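Local coordinates for protein coenzyme A transferase (PDB 3QLI) that probably transfers coenzyme A between carboxylic acids, as in the acetyl-CoA hydrolase/transferase family, and may act as a virulence factor of the plague bacillus, at residues L159-D164 / Y183-Q188; T263-P268 / F295-Q300; G269-I274 / E304-H309. One frame throughout, in Å; residues are numbered along the deposited sequence.

Interaction 1 of 3, residues L159-D164 / Y183-Q188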
loop_
_atom_site.group_PDB
_atom_site.type_symbol
_atom_site.label_atom_id
_atom_site.label_comp_id
_atom_site.label_asym_id
_atom_site.label_seq_id
_atom_site.Cartn_x
_atom_site.Cartn_y
_atom_site.Cartn_z
ATOM N N LEU A 159 23.416 5.333 18.421
ATOM C CA LEU A 159 21.982 5.591 18.588
ATOM C C LEU A 159 21.254 4.509 19.417
ATOM O O LEU A 159 20.080 4.670 19.784
ATOM C CB LEU A 159 21.312 5.715 17.216
ATOM C CG LEU A 159 21.787 6.897 16.366
ATOM C CD1 LEU A 159 21.088 6.853 15.019
ATOM C CD2 LEU A 159 21.511 8.216 17.080
ATOM N N GLY A 160 21.927 3.401 19.698
ATOM C CA GLY A 160 21.382 2.428 20.633
ATOM C C GLY A 160 20.049 1.825 20.224
ATOM O O GLY A 160 19.971 1.101 19.229
ATOM N N VAL A 161 19.015 2.098 21.011
ATOM C CA VAL A 161 17.673 1.569 20.779
ATOM C C VAL A 161 17.032 2.070 19.490
ATOM O O VAL A 161 16.125 1.440 18.953
ATOM C CB VAL A 161 16.725 1.853 21.961
ATOM C CG1 VAL A 161 17.100 0.997 23.156
ATOM C CG2 VAL A 161 16.746 3.325 22.319
ATOM N N GLY A 162 17.479 3.224 19.017
ATOM C CA GLY A 162 16.901 3.791 17.819
ATOM C C GLY A 162 17.748 3.918 16.570
ATOM O O GLY A 162 18.898 4.341 16.611
ATOM N N ASN A 163 17.157 3.524 15.449
ATOM C CA ASN A 163 17.755 3.673 14.136
ATOM C C ASN A 163 16.659 4.412 13.392
ATOM O O ASN A 163 16.709 5.633 13.254
ATOM C CB ASN A 163 18.075 2.330 13.488
ATOM C CG ASN A 163 19.042 2.467 12.323
ATOM O OD1 ASN A 163 18.791 3.219 11.386
ATOM N ND2 ASN A 163 20.154 1.742 12.383
ATOM N N ASP A 164 15.666 3.672 12.908
ATOM C CA ASP A 164 14.496 4.287 12.296
ATOM C C ASP A 164 14.891 5.375 11.310
ATOM O O ASP A 164 15.682 5.152 10.397
ATOM C CB ASP A 164 13.527 4.818 13.362
ATOM C CG ASP A 164 14.225 5.598 14.461
ATOM O OD1 ASP A 164 14.735 4.973 15.413
ATOM O OD2 ASP A 164 14.251 6.840 14.376
ATOM N N TYR A 183 23.235 4.246 30.300
ATOM C CA TYR A 183 22.188 3.219 30.233
ATOM C C TYR A 183 21.753 2.902 28.800
ATOM O O TYR A 183 21.042 1.925 28.568
ATOM C CB TYR A 183 20.970 3.609 31.069
ATOM C CG TYR A 183 21.226 3.581 32.555
ATOM C CD1 TYR A 183 20.954 2.444 33.304
ATOM C CD2 TYR A 183 21.745 4.690 33.210
ATOM C CE1 TYR A 183 21.187 2.411 34.668
ATOM C CE2 TYR A 183 21.987 4.665 34.577
ATOM C CZ TYR A 183 21.703 3.526 35.299
ATOM O OH TYR A 183 21.943 3.497 36.656
ATOM N N MET A 184 22.173 3.720 27.839
ATOM C CA MET A 184 21.840 3.453 26.435
ATOM C C MET A 184 22.823 2.427 25.872
ATOM O O MET A 184 24.023 2.662 25.863
ATOM C CB MET A 184 21.897 4.742 25.598
ATOM C CG MET A 184 21.509 4.522 24.133
ATOM S SD MET A 184 19.811 3.978 23.890
ATOM C CE MET A 184 18.918 5.525 24.031
ATOM N N PRO A 185 22.322 1.276 25.412
ATOM C CA PRO A 185 23.250 0.266 24.884
ATOM C C PRO A 185 23.991 0.722 23.622
ATOM O O PRO A 185 23.454 1.494 22.817
ATOM C CB PRO A 185 22.330 -0.918 24.558
ATOM C CG PRO A 185 20.958 -0.286 24.360
ATOM C CD PRO A 185 20.925 0.811 25.395
ATOM N N ARG A 186 25.221 0.239 23.471
ATOM C CA ARG A 186 26.007 0.454 22.268
ATOM C C ARG A 186 25.605 -0.603 21.254
ATOM O O ARG A 186 26.041 -1.755 21.326
ATOM C CB ARG A 186 27.501 0.352 22.586
ATOM C CG ARG A 186 28.409 0.666 21.412
ATOM C CD ARG A 186 29.880 0.613 21.811
ATOM N NE ARG A 186 30.339 1.815 22.503
ATOM C CZ ARG A 186 30.187 2.056 23.804
ATOM N NH1 ARG A 186 29.560 1.178 24.582
ATOM N NH2 ARG A 186 30.662 3.184 24.333
ATOM N N VAL A 187 24.757 -0.208 20.314
ATOM C CA VAL A 187 24.178 -1.148 19.361
ATOM C C VAL A 187 24.853 -1.045 18.004
ATOM O O VAL A 187 25.101 0.056 17.526
ATOM C CB VAL A 187 22.669 -0.889 19.223
ATOM C CG1 VAL A 187 22.085 -1.693 18.068
ATOM C CG2 VAL A 187 21.968 -1.223 20.547
ATOM N N GLN A 188 25.164 -2.187 17.393
ATOM C CA GLN A 188 25.737 -2.194 16.050
ATOM C C GLN A 188 24.624 -2.092 15.019
ATOM O O GLN A 188 23.537 -2.661 15.195
ATOM C CB GLN A 188 26.544 -3.479 15.807
ATOM C CG GLN A 188 27.766 -3.606 16.722
ATOM C CD GLN A 188 28.426 -4.980 16.660
ATOM O OE1 GLN A 188 28.141 -5.785 15.769
ATOM N NE2 GLN A 188 29.308 -5.253 17.623
#

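Interaction 2 of 3, residues T263-P268 / F295-Q300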
loop_
_atom_site.group_PDB
_atom_site.type_symbol
_atom_site.label_atom_id
_atom_site.label_comp_id
_atom_site.label_asym_id
_atom_site.label_seq_id
_atom_site.Cartn_x
_atom_site.Cartn_y
_atom_site.Cartn_z
ATOM N N THR A 263 12.359 -7.374 11.872
ATOM C CA THR A 263 11.188 -6.837 12.530
ATOM C C THR A 263 11.298 -5.320 12.548
ATOM O O THR A 263 12.400 -4.775 12.445
ATOM C CB THR A 263 11.106 -7.402 13.959
ATOM O OG1 THR A 263 9.854 -7.036 14.555
ATOM C CG2 THR A 263 12.292 -6.902 14.817
ATOM N N GLU A 264 10.166 -4.630 12.641
ATOM C CA GLU A 264 10.223 -3.180 12.813
ATOM C C GLU A 264 10.666 -2.868 14.236
ATOM O O GLU A 264 11.716 -2.264 14.447
ATOM C CB GLU A 264 8.875 -2.534 12.521
ATOM C CG GLU A 264 8.890 -0.996 12.633
ATOM C CD GLU A 264 7.479 -0.426 12.672
ATOM O OE1 GLU A 264 6.726 -0.633 11.700
ATOM O OE2 GLU A 264 7.127 0.212 13.685
ATOM N N VAL A 265 9.868 -3.285 15.214
ATOM C CA VAL A 265 10.247 -3.106 16.613
ATOM C C VAL A 265 10.826 -4.398 17.211
ATOM O O VAL A 265 10.263 -5.493 17.049
ATOM C CB VAL A 265 9.054 -2.620 17.491
ATOM C CG1 VAL A 265 7.999 -3.681 17.574
ATOM C CG2 VAL A 265 9.525 -2.267 18.909
ATOM N N LEU A 266 11.952 -4.261 17.902
ATOM C CA LEU A 266 12.529 -5.383 18.646
ATOM C C LEU A 266 11.964 -5.356 20.066
ATOM O O LEU A 266 12.041 -4.327 20.750
ATOM C CB LEU A 266 14.049 -5.299 18.691
ATOM C CG LEU A 266 14.815 -6.471 19.326
ATOM C CD1 LEU A 266 14.627 -7.752 18.506
ATOM C CD2 LEU A 266 16.311 -6.135 19.429
ATOM N N ASN A 267 11.373 -6.475 20.482
ATOM C CA ASN A 267 10.673 -6.576 21.767
ATOM C C ASN A 267 11.290 -7.654 22.662
ATOM O O ASN A 267 12.089 -8.474 22.198
ATOM C CB ASN A 267 9.180 -6.865 21.551
ATOM C CG ASN A 267 8.933 -8.232 20.929
ATOM O OD1 ASN A 267 9.866 -8.984 20.665
ATOM N ND2 ASN A 267 7.663 -8.566 20.707
ATOM N N PRO A 268 10.934 -7.653 23.951
ATOM C CA PRO A 268 11.519 -8.639 24.872
ATOM C C PRO A 268 11.284 -10.105 24.465
ATOM O O PRO A 268 12.157 -10.944 24.690
ATOM C CB PRO A 268 10.819 -8.324 26.197
ATOM C CG PRO A 268 10.585 -6.812 26.111
ATOM C CD PRO A 268 10.188 -6.596 24.663
ATOM N N PHE A 295 13.747 -0.040 15.499
ATOM C CA PHE A 295 13.844 0.529 16.849
ATOM C C PHE A 295 13.409 -0.515 17.890
ATOM O O PHE A 295 12.746 -1.510 17.553
ATOM C CB PHE A 295 13.101 1.882 16.964
ATOM C CG PHE A 295 11.602 1.764 17.128
ATOM C CD1 PHE A 295 11.016 1.941 18.378
ATOM C CD2 PHE A 295 10.780 1.493 16.040
ATOM C CE1 PHE A 295 9.641 1.841 18.547
ATOM C CE2 PHE A 295 9.400 1.398 16.196
ATOM C CZ PHE A 295 8.829 1.576 17.448
ATOM N N ALA A 296 13.817 -0.309 19.142
ATOM C CA ALA A 296 13.580 -1.298 20.194
ATOM C C ALA A 296 12.813 -0.696 21.362
ATOM O O ALA A 296 13.062 0.439 21.748
ATOM C CB ALA A 296 14.896 -1.853 20.686
ATOM N N MET A 297 11.904 -1.481 21.936
ATOM C CA MET A 297 11.158 -1.077 23.132
ATOM C C MET A 297 11.090 -2.281 24.044
ATOM O O MET A 297 10.948 -3.388 23.569
ATOM C CB MET A 297 9.728 -0.649 22.765
ATOM C CG MET A 297 9.654 0.618 21.893
ATOM S SD MET A 297 7.972 1.278 21.758
ATOM C CE MET A 297 7.185 0.100 20.696
ATOM N N GLY A 298 11.203 -2.078 25.350
ATOM C CA GLY A 298 11.158 -3.211 26.262
ATOM C C GLY A 298 11.447 -2.788 27.687
ATOM O O GLY A 298 11.045 -1.696 28.101
ATOM N N GLN A 299 12.144 -3.646 28.430
ATOM C CA GLN A 299 12.524 -3.342 29.808
ATOM C C GLN A 299 14.040 -3.396 29.991
ATOM O O GLN A 299 14.769 -3.774 29.071
ATOM C CB GLN A 299 11.799 -4.264 30.798
ATOM C CG GLN A 299 10.259 -4.169 30.728
ATOM C CD GLN A 299 9.651 -5.107 29.686
ATOM O OE1 GLN A 299 10.098 -6.237 29.526
ATOM N NE2 GLN A 299 8.635 -4.636 28.977
ATOM N N GLN A 300 14.519 -2.982 31.163
ATOM C CA GLN A 300 15.955 -2.827 31.371
ATOM C C GLN A 300 16.745 -4.066 30.982
ATOM O O GLN A 300 17.832 -3.966 30.408
ATOM C CB GLN A 300 16.277 -2.467 32.821
ATOM C CG GLN A 300 17.768 -2.260 33.039
ATOM C CD GLN A 300 18.090 -1.548 34.342
ATOM O OE1 GLN A 300 18.494 -0.375 34.343
ATOM N NE2 GLN A 300 17.919 -2.253 35.463
#

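Interaction 3 of 3, residues G269-I274 / E304-H309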
loop_
_atom_site.group_PDB
_atom_site.type_symbol
_atom_site.label_atom_id
_atom_site.label_comp_id
_atom_site.label_asym_id
_atom_site.label_seq_id
_atom_site.Cartn_x
_atom_site.Cartn_y
_atom_site.Cartn_z
ATOM N N GLY A 269 10.136 -10.407 23.875
ATOM C CA GLY A 269 9.864 -11.764 23.422
ATOM C C GLY A 269 10.844 -12.244 22.367
ATOM O O GLY A 269 11.362 -13.363 22.446
ATOM N N LEU A 270 11.104 -11.401 21.365
ATOM C CA LEU A 270 12.038 -11.763 20.312
ATOM C C LEU A 270 13.441 -11.918 20.873
ATOM O O LEU A 270 14.192 -12.803 20.463
ATOM C CB LEU A 270 12.032 -10.716 19.184
ATOM C CG LEU A 270 10.832 -10.767 18.232
ATOM C CD1 LEU A 270 10.909 -9.657 17.184
ATOM C CD2 LEU A 270 10.717 -12.154 17.572
ATOM N N VAL A 271 13.801 -11.055 21.813
ATOM C CA VAL A 271 15.143 -11.099 22.363
ATOM C C VAL A 271 15.306 -12.375 23.180
ATOM O O VAL A 271 16.395 -12.959 23.237
ATOM C CB VAL A 271 15.430 -9.852 23.214
ATOM C CG1 VAL A 271 16.682 -10.061 24.060
ATOM C CG2 VAL A 271 15.580 -8.634 22.306
ATOM N N ASP A 272 14.216 -12.830 23.794
ATOM C CA ASP A 272 14.264 -14.101 24.539
ATOM C C ASP A 272 14.623 -15.266 23.605
ATOM O O ASP A 272 15.430 -16.142 23.955
ATOM C CB ASP A 272 12.931 -14.357 25.248
ATOM C CG ASP A 272 12.959 -15.603 26.109
ATOM O OD1 ASP A 272 13.630 -15.587 27.163
ATOM O OD2 ASP A 272 12.299 -16.596 25.736
ATOM N N LEU A 273 14.041 -15.267 22.404
ATOM C CA LEU A 273 14.334 -16.316 21.434
ATOM C C LEU A 273 15.788 -16.252 20.963
ATOM O O LEU A 273 16.408 -17.285 20.700
ATOM C CB LEU A 273 13.365 -16.260 20.252
ATOM C CG LEU A 273 11.883 -16.446 20.602
ATOM C CD1 LEU A 273 11.027 -16.317 19.340
ATOM C CD2 LEU A 273 11.651 -17.795 21.277
ATOM N N ILE A 274 16.338 -15.046 20.865
ATOM C CA ILE A 274 17.763 -14.908 20.558
ATOM C C ILE A 274 18.592 -15.534 21.682
ATOM O O ILE A 274 19.460 -16.376 21.443
ATOM C CB ILE A 274 18.175 -13.437 20.390
ATOM C CG1 ILE A 274 17.469 -12.806 19.183
ATOM C CG2 ILE A 274 19.686 -13.333 20.192
ATOM C CD1 ILE A 274 17.801 -11.311 19.005
ATOM N N GLU A 304 19.855 -3.894 28.321
ATOM C CA GLU A 304 21.218 -4.274 28.691
ATOM C C GLU A 304 21.759 -5.345 27.755
ATOM O O GLU A 304 22.933 -5.323 27.364
ATOM C CB GLU A 304 21.273 -4.765 30.140
ATOM C CG GLU A 304 21.011 -3.674 31.169
ATOM C CD GLU A 304 20.745 -4.219 32.572
ATOM O OE1 GLU A 304 20.737 -3.409 33.528
ATOM O OE2 GLU A 304 20.533 -5.449 32.720
ATOM N N TYR A 305 20.890 -6.278 27.393
ATOM C CA TYR A 305 21.266 -7.383 26.523
ATOM C C TYR A 305 21.715 -6.935 25.121
ATOM O O TYR A 305 22.537 -7.596 24.490
ATOM C CB TYR A 305 20.121 -8.402 26.420
ATOM C CG TYR A 305 20.509 -9.634 25.632
ATOM C CD1 TYR A 305 21.312 -10.623 26.201
ATOM C CD2 TYR A 305 20.081 -9.809 24.320
ATOM C CE1 TYR A 305 21.678 -11.753 25.482
ATOM C CE2 TYR A 305 20.445 -10.931 23.594
ATOM C CZ TYR A 305 21.242 -11.900 24.184
ATOM O OH TYR A 305 21.604 -13.023 23.464
ATOM N N LEU A 306 21.194 -5.811 24.639
ATOM C CA LEU A 306 21.537 -5.345 23.292
ATOM C C LEU A 306 22.948 -4.816 23.221
ATOM O O LEU A 306 23.523 -4.725 22.146
ATOM C CB LEU A 306 20.586 -4.234 22.831
ATOM C CG LEU A 306 19.098 -4.540 22.994
ATOM C CD1 LEU A 306 18.282 -3.341 22.499
ATOM C CD2 LEU A 306 18.729 -5.812 22.241
ATOM N N ASN A 307 23.507 -4.458 24.369
ATOM C CA ASN A 307 24.807 -3.806 24.391
ATOM C C ASN A 307 25.905 -4.655 23.751
ATOM O O ASN A 307 26.212 -5.737 24.231
ATOM C CB ASN A 307 25.173 -3.427 25.829
ATOM C CG ASN A 307 26.370 -2.504 25.900
ATOM O OD1 ASN A 307 26.314 -1.354 25.447
ATOM N ND2 ASN A 307 27.468 -3.003 26.471
ATOM N N ASP A 308 26.480 -4.168 22.655
ATOM C CA ASP A 308 27.628 -4.820 22.026
ATOM C C ASP A 308 27.341 -6.235 21.561
ATOM O O ASP A 308 28.241 -7.073 21.541
ATOM C CB ASP A 308 28.810 -4.879 22.999
ATOM C CG ASP A 308 29.487 -3.541 23.171
ATOM O OD1 ASP A 308 29.687 -2.844 22.160
ATOM O OD2 ASP A 308 29.821 -3.187 24.320
ATOM N N HIS A 309 26.090 -6.506 21.207
ATOM C CA HIS A 309 25.709 -7.827 20.732
ATOM C C HIS A 309 26.062 -7.947 19.264
ATOM O O HIS A 309 25.552 -7.169 18.452
ATOM C CB HIS A 309 24.205 -8.017 20.888
ATOM C CG HIS A 309 23.786 -9.450 20.890
ATOM N ND1 HIS A 309 24.130 -10.324 19.883
ATOM C CD2 HIS A 309 23.058 -10.165 21.779
ATOM C CE1 HIS A 309 23.635 -11.520 20.155
ATOM N NE2 HIS A 309 22.981 -11.452 21.301
#

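Interaction 1 of 3, residues L159-D164 / Y183-Q188
The meeting of G160 and V161 with M184, P185 and V187 is a buried loop-to-loop contact: a beta turn after strand 156-158 lies against the irregular chain that follows strand 175-180. The turn, of type II' from L159 to G162, is closed by the bond from G162 N to L159 O (3.1 Å). G160 occupies its first corner, with the positive phi (61°) that this turn type requires, and comes close to the other loop, its CA 3.2 Å from P185 O. The N-H of V161 meets sulfur instead of oxygen: V161 N is 3.5 Å from M184 SD, a weak but nearly straight hydrogen bond (172°). The methionine reaches this place through a chain bent at both chi2 and chi3, which also brings its SD and CE against V161 CG2, each at 3.5 Å. The other methyl, V161 CG1, touches P185 CG more loosely, at 4.2 Å. V187 completes the contact with its CG2 methyl, 3.3 Å from G160 O. S158 OG is hydrogen-bonded to the backbone N of both G160 and V187, tying the two loops together just before the turn, while L306 of helix 300-306 covers P185 and V187. This is packing between two connecting loops: the chain that leaves strand 175-180 of the parallel, Rossmann-like N-terminal sheet meets a turn that follows the short strand 156-158.

Interaction 2 of 3, residues T263-P268 / F295-Q300
E264, V265 and L266 pair in parallel with F295, A296 and M297 through a compact ladder of backbone bonds. F295 N donates to E264 O (3.2 Å), L266 N to F295 O (2.9 Å) and M297 N to L266 O (3.1 Å), so the bonds on the 263-268 side use the residues flanking V265. CA-H groups add to the grip: V265 CA lies 3.1 Å from F295 O. Here the packing is dense on both faces. On the face of V265 and F295, the CG2 methyl of V265 sits over the phenylalanine ring, offset toward its rim, and also meets M297 CE at 3.8 Å, the two side chains crossing at about a right angle. On the face of L266 and A296 the beta carbons meet, and L306 and M302 of helix 300-306 close over them. The result is a two-stranded parallel sheet built from two beta-alpha units, each strand followed by a helix, the second after a short loop, with N267 and Q299 as the N-cap residues; N267 OD1 caps L270 N.

The two ends are looser and only partly buried. Toward the helices, P268 CG meets Q299 OE1 at 3.5 Å and packs on G298 CA, while Q299 NE2 is held by M212 O. At the other end E264, the residue seen covalently bound to coenzyme A in a structure of this protein, holds CG anti to the backbone N (chi1 -178°) and extends alongside F295. Its OE2 comes to the ring edge, 3.6 Å from CE2, with carboxylate and ring planes 29° apart. N321 ND2 is hydrogen-bonded to OE1, which probably helps fix the carboxylate's rotation, and a bound acetate, probably from the crystallisation liquor, lies about 3 Å from this side chain and may mark the pocket.

Interaction 3 of 3, residues G269-I274 / E304-H309
Y305 and L306 at the end of helix 300-306, and H309 in the turn beyond, receive V271 and I274, three residues apart on one side of helix 268-276. Y305 comes first and makes most of the contact. With its CG anti to the backbone N (chi1 -175°), the ring reaches across to the facing helix, where V271 CG1 approaches it obliquely, 3.4 Å from CD2. Farther out, I274 CG2 lies at the edge of the same ring, near its plane, and 3.8 Å from Y305 OH. R275, next to I274 in sequence, makes a cation-pi contact with this ring. L306 follows, its CD2 4.2 Å from V271 CG2 in a looser apolar contact; both residues also rest on L266 of strand 265-266, and V271 thus bridges strand and helix. The chain then turns through N307 and D308 in a type II beta turn, closed by H309 N to L306 O, which swings H309 back toward the helix end. Its NE2 lies 4.0 Å from I274 CG2 and donates a weak hydrogen bond to Y305 OH (3.0 Å, 149°), while ND1 is hydrogen-bonded to A311 N. Both nitrogens thus have a partner, and the imidazole joins the tyrosine in covering the isoleucine. The arrangement is that of two beta-alpha units whose parallel strands pair and whose helices pack against each other over L266, on the side of L266 and A296.

The three contacts form one continuous body. Interactions 2 and 3 cross along the chain: strands 265-266 and 295-296 are followed in the chain by the helices of interaction 3, and L266 CG packs 3.8 Å from V271 CG2. Interaction 1 joins from the N-terminal part, its V161 O 2.9 Å from A296 N, a probable hydrogen bond from its loop to strand 295-296. It also reaches interaction 3, where R186 N lies 2.8 Å from N307 OD1. The site is nearest interaction 2, which holds E264, covalently bound to coenzyme A in another structure of this protein; M297 is about 4 Å from E76 between side chains, whereas V161 is about 10 Å from it.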